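Local coordinates for protein putative hexulose 6 phosphate synthase (Salmonella typhimurium, PDB 3F4W) that belongs to the HUMPS family of TIM-barrel proteins and folds as a closed barrel of eight parallel strands surrounded by helices, at residues F18-V23 and K48-H53; A160-A165 and G180-I185. All blocks are in the same frame, centred on the assembly; numbering follows the deposited sequence.

Contact 1 of 2, residues F18-V23 and K48-H53; sequences FMDKVV and KEKYPH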
# COMPACT_ATOMS: atom_id res chain seq x y z
N PHE A 18 13.57 20.95 0.49
CA PHE A 18 13.50 20.80 -0.96
C PHE A 18 12.33 21.55 -1.59
O PHE A 18 12.47 22.14 -2.66
CB PHE A 18 13.45 19.32 -1.35
CG PHE A 18 13.45 19.08 -2.84
CD1 PHE A 18 14.64 19.05 -3.55
CD2 PHE A 18 12.26 18.90 -3.53
CE1 PHE A 18 14.65 18.83 -4.92
CE2 PHE A 18 12.26 18.69 -4.90
CZ PHE A 18 13.45 18.65 -5.60
N MET A 19 11.18 21.52 -0.93
CA MET A 19 9.98 22.15 -1.48
C MET A 19 10.16 23.65 -1.71
O MET A 19 9.59 24.21 -2.64
CB MET A 19 8.76 21.88 -0.59
CG MET A 19 8.13 20.50 -0.80
SD MET A 19 7.85 20.07 -2.53
CE MET A 19 6.88 21.47 -3.11
N ASP A 20 10.94 24.30 -0.85
CA ASP A 20 11.19 25.73 -1.00
C ASP A 20 11.84 26.06 -2.34
O ASP A 20 11.75 27.19 -2.82
CB ASP A 20 12.05 26.26 0.15
CG ASP A 20 11.26 26.41 1.44
OD1 ASP A 20 11.88 26.40 2.52
OD2 ASP A 20 10.02 26.54 1.36
N LYS A 21 12.47 25.07 -2.95
CA LYS A 21 13.17 25.27 -4.21
C LYS A 21 12.23 25.27 -5.42
O LYS A 21 12.55 25.85 -6.45
CB LYS A 21 14.23 24.19 -4.42
CG LYS A 21 15.40 24.22 -3.45
CD LYS A 21 16.44 23.20 -3.89
CE LYS A 21 17.77 23.39 -3.19
NZ LYS A 21 17.76 22.83 -1.82
N VAL A 22 11.09 24.61 -5.29
CA VAL A 22 10.25 24.32 -6.46
C VAL A 22 8.77 24.65 -6.29
O VAL A 22 8.02 24.67 -7.27
CB VAL A 22 10.37 22.84 -6.86
CG1 VAL A 22 11.78 22.52 -7.31
CG2 VAL A 22 9.96 21.94 -5.70
N VAL A 23 8.35 24.92 -5.06
CA VAL A 23 6.92 24.98 -4.76
C VAL A 23 6.10 25.93 -5.64
O VAL A 23 4.93 25.67 -5.92
CB VAL A 23 6.66 25.30 -3.27
CG1 VAL A 23 7.06 26.73 -2.95
CG2 VAL A 23 5.19 25.06 -2.93
N LYS A 48 1.15 20.42 4.70
CA LYS A 48 -0.07 21.19 4.49
C LYS A 48 -0.06 22.44 5.35
O LYS A 48 -0.65 23.46 4.99
CB LYS A 48 -1.31 20.33 4.81
CG LYS A 48 -2.63 20.98 4.43
CD LYS A 48 -2.77 21.14 2.92
CE LYS A 48 -4.07 21.87 2.57
NZ LYS A 48 -4.27 21.98 1.10
N GLU A 49 0.63 22.36 6.49
CA GLU A 49 0.78 23.51 7.38
C GLU A 49 1.70 24.57 6.78
O GLU A 49 1.42 25.76 6.87
CB GLU A 49 1.32 23.04 8.74
CG GLU A 49 1.60 24.16 9.72
CD GLU A 49 2.01 23.64 11.09
OE1 GLU A 49 2.90 22.77 11.16
OE2 GLU A 49 1.44 24.11 12.10
N LYS A 50 2.80 24.12 6.18
CA LYS A 50 3.77 25.05 5.62
C LYS A 50 3.28 25.66 4.31
O LYS A 50 3.52 26.84 4.03
CB LYS A 50 5.12 24.37 5.41
CG LYS A 50 6.25 25.34 5.11
CD LYS A 50 7.57 24.63 4.89
CE LYS A 50 8.68 25.63 4.61
NZ LYS A 50 9.93 24.97 4.12
N TYR A 51 2.58 24.87 3.51
CA TYR A 51 2.09 25.33 2.21
C TYR A 51 0.57 25.18 2.12
O TYR A 51 0.07 24.33 1.39
CB TYR A 51 2.76 24.54 1.08
CG TYR A 51 4.26 24.48 1.20
CD1 TYR A 51 5.06 25.54 0.75
CD2 TYR A 51 4.89 23.38 1.75
CE1 TYR A 51 6.43 25.49 0.86
CE2 TYR A 51 6.27 23.32 1.86
CZ TYR A 51 7.03 24.37 1.41
OH TYR A 51 8.40 24.31 1.52
N PRO A 52 -0.16 26.02 2.87
CA PRO A 52 -1.62 25.93 3.00
C PRO A 52 -2.35 26.13 1.67
O PRO A 52 -3.45 25.62 1.50
CB PRO A 52 -1.96 27.09 3.94
CG PRO A 52 -0.69 27.41 4.65
CD PRO A 52 0.39 27.13 3.66
N HIS A 53 -1.74 26.87 0.76
CA HIS A 53 -2.38 27.18 -0.52
C HIS A 53 -2.09 26.14 -1.59
O HIS A 53 -2.60 26.24 -2.71
CB HIS A 53 -1.96 28.57 -1.00
CG HIS A 53 -2.34 29.67 -0.05
ND1 HIS A 53 -1.42 30.28 0.78
CD2 HIS A 53 -3.53 30.24 0.22
CE1 HIS A 53 -2.04 31.19 1.50
NE2 HIS A 53 -3.32 31.19 1.19
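The aromatic ring of Y51 points its hydroxyl edge at helix 12-22: the D20 carboxylate lies at that edge, near the ring plane, while M19 and V23 approach obliquely. K50, the preceding residue, lays its own CG over one face, offset toward the rim. Ring and carboxylate planes are turned 68° apart. Y51 OH donates to D20 OD2 over 2.8 Å, meeting that oxygen from well above the carboxylate plane, 60° out of it. K50 NZ forms a salt bridge to D20 OD1 at 2.9 Å and adds a weak bond to D20 OD2 at 3.2 Å, so that both carboxylate oxygens are held. A long lysine suits this place: its CG stands anti to the backbone N (chi1 -168°) and the extended chain beyond carries the ammonium across to the aspartate. The pair ties together two neighbouring helices, 12-22 and 42-50, in the outer layer of a TIM barrel. Y51 is the first residue to leave helical geometry after helix 42-50, and its ring reaches into the join between the helices, also touching I29 of strand 28-31. Beside the polar contacts, M19 CB packs against Y51 CZ at 3.6 Å, and V23 CG2 lies 3.7 Å from Y51 CD1. Tyrosine serves both needs, giving ring carbons for these side chains to pack against and a hydroxyl to the exposed aspartate. The rest of M19 bends away at chi2 and chi3, and its side chain meets L5 and L7 of strand 2-7.

Contact 2 of 2, residues A160-A165 and G180-I185; sequences ARIAVA and GPDVVI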
# COMPACT_ATOMS: atom_id res chain seq x y z
N ALA A 160 -13.94 10.44 -16.38
CA ALA A 160 -12.85 10.53 -15.40
C ALA A 160 -11.80 11.58 -15.74
O ALA A 160 -11.38 11.72 -16.88
CB ALA A 160 -12.20 9.16 -15.21
N ARG A 161 -11.40 12.33 -14.72
CA ARG A 161 -10.21 13.17 -14.78
C ARG A 161 -9.03 12.20 -14.84
O ARG A 161 -9.10 11.12 -14.26
CB ARG A 161 -10.14 14.02 -13.51
CG ARG A 161 -9.14 15.17 -13.54
CD ARG A 161 -9.16 15.92 -12.21
NE ARG A 161 -8.18 17.01 -12.19
CZ ARG A 161 -7.77 17.63 -11.09
NH1 ARG A 161 -8.24 17.28 -9.90
NH2 ARG A 161 -6.88 18.61 -11.18
N ILE A 162 -7.97 12.57 -15.56
CA ILE A 162 -6.87 11.63 -15.78
C ILE A 162 -5.51 12.19 -15.38
O ILE A 162 -5.16 13.31 -15.74
CB ILE A 162 -6.79 11.20 -17.26
CG1 ILE A 162 -8.12 10.61 -17.74
CG2 ILE A 162 -5.64 10.21 -17.47
CD1 ILE A 162 -8.53 9.34 -17.00
N ALA A 163 -4.75 11.38 -14.64
CA ALA A 163 -3.37 11.71 -14.29
C ALA A 163 -2.43 10.69 -14.92
O ALA A 163 -2.84 9.59 -15.26
CB ALA A 163 -3.20 11.76 -12.78
N VAL A 164 -1.17 11.07 -15.08
CA VAL A 164 -0.18 10.14 -15.61
C VAL A 164 1.18 10.27 -14.91
O VAL A 164 1.68 11.38 -14.69
CB VAL A 164 -0.02 10.27 -17.15
CG1 VAL A 164 0.40 11.68 -17.53
CG2 VAL A 164 0.96 9.24 -17.68
N ALA A 165 1.76 9.13 -14.56
CA ALA A 165 3.04 9.07 -13.88
C ALA A 165 3.87 7.93 -14.42
O ALA A 165 3.34 6.87 -14.79
CB ALA A 165 2.83 8.89 -12.38
N GLY A 180 -3.08 15.51 -23.55
CA GLY A 180 -4.06 16.23 -22.76
C GLY A 180 -4.54 15.56 -21.49
O GLY A 180 -5.75 15.51 -21.23
N PRO A 181 -3.61 15.04 -20.67
CA PRO A 181 -4.03 14.57 -19.34
C PRO A 181 -4.41 15.77 -18.49
O PRO A 181 -4.06 16.90 -18.85
CB PRO A 181 -2.75 13.93 -18.77
CG PRO A 181 -1.70 14.02 -19.86
CD PRO A 181 -2.15 15.06 -20.81
N ASP A 182 -5.11 15.55 -17.39
CA ASP A 182 -5.46 16.64 -16.48
C ASP A 182 -4.33 16.90 -15.49
O ASP A 182 -4.11 18.03 -15.06
CB ASP A 182 -6.77 16.33 -15.76
CG ASP A 182 -7.92 16.17 -16.72
OD1 ASP A 182 -8.43 17.19 -17.22
OD2 ASP A 182 -8.33 15.01 -16.98
N VAL A 183 -3.60 15.84 -15.14
CA VAL A 183 -2.48 15.98 -14.21
C VAL A 183 -1.27 15.21 -14.72
O VAL A 183 -1.38 14.04 -15.11
CB VAL A 183 -2.85 15.48 -12.79
CG1 VAL A 183 -1.63 15.55 -11.86
CG2 VAL A 183 -4.01 16.28 -12.23
N VAL A 184 -0.13 15.87 -14.73
CA VAL A 184 1.13 15.22 -15.04
C VAL A 184 1.93 15.09 -13.74
O VAL A 184 2.16 16.07 -13.04
CB VAL A 184 1.93 16.02 -16.08
CG1 VAL A 184 3.31 15.41 -16.27
CG2 VAL A 184 1.18 16.05 -17.40
N ILE A 185 2.32 13.86 -13.42
CA ILE A 185 3.04 13.56 -12.18
C ILE A 185 4.53 13.36 -12.47
O ILE A 185 4.91 12.60 -13.35
CB ILE A 185 2.47 12.29 -11.50
CG1 ILE A 185 0.99 12.48 -11.16
CG2 ILE A 185 3.27 11.96 -10.25
CD1 ILE A 185 0.22 11.18 -10.97
O HOH W 1 -6.25 19.70 -14.04
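I162 and D182 make the closest polar contacts, binding each other at both the backbone NH and the carbonyl of the isoleucine. I162 N donates to D182 OD2 over 2.8 Å in a fairly straight bond (161° at the hydrogen) that uses the anti lone pair of the carboxylate. I162 O in turn accepts from two successive amides, D182 N at 2.8 Å and V183 N at 3.0 Å. An aspartate suits the spot because its short side chain can bring a carboxylate oxygen to the I162 NH where the pairing begins. Further along, V164 N donates to V183 O (3.0 Å) and I185 N to V164 O (2.9 Å), giving the parallel pairing of strands 161-165 and 183-186. These are the last two strands of the TIM barrel, joined by a beta-alpha-beta connection through helix 173-177. R161 starts extended, with CG anti to its amide nitrogen (chi1 -167°), and runs past D182 CB; one face of its guanidinium rests on V183 CG2, and a water at its edge links R161 NH2 to D182 O. On the same side of the sheet as V183, A163 and A165 are small enough to fit the barrel interior, where A165 CB meets I185 CB at 3.5 Å. A bound malonate ion lies about 4 Å from the A165 side chain. V164 points outward, its CG1 against P181 CG at 3.9 Å, and reaches L150 of helix 147-156. With backbone hydrogen bonds across the pair and apolar groups on both faces, the ladder can lie buried, and charge is confined to the end where R161 and D182 sit.

Overall arrangement
Contact 1 belongs to the outer layer of the barrel, its centre about 17 Å from the centre of the chain, whereas contact 2 lies in the wall itself, about 9 Å from that centre. They share no secondary-structure element: the first joins helices 12-22 and 42-50, the second strands 161-165 and 183-186. Their centres are 22 Å apart and they do not touch. At the partly buried helix join, side chains do the work, charged and aromatic groups meeting beside apolar ones. Between the buried strands, backbone hydrogen bonds dominate, with aliphatic packing on either face. Strand 2-7 lies between them, touched by M19 and by V183.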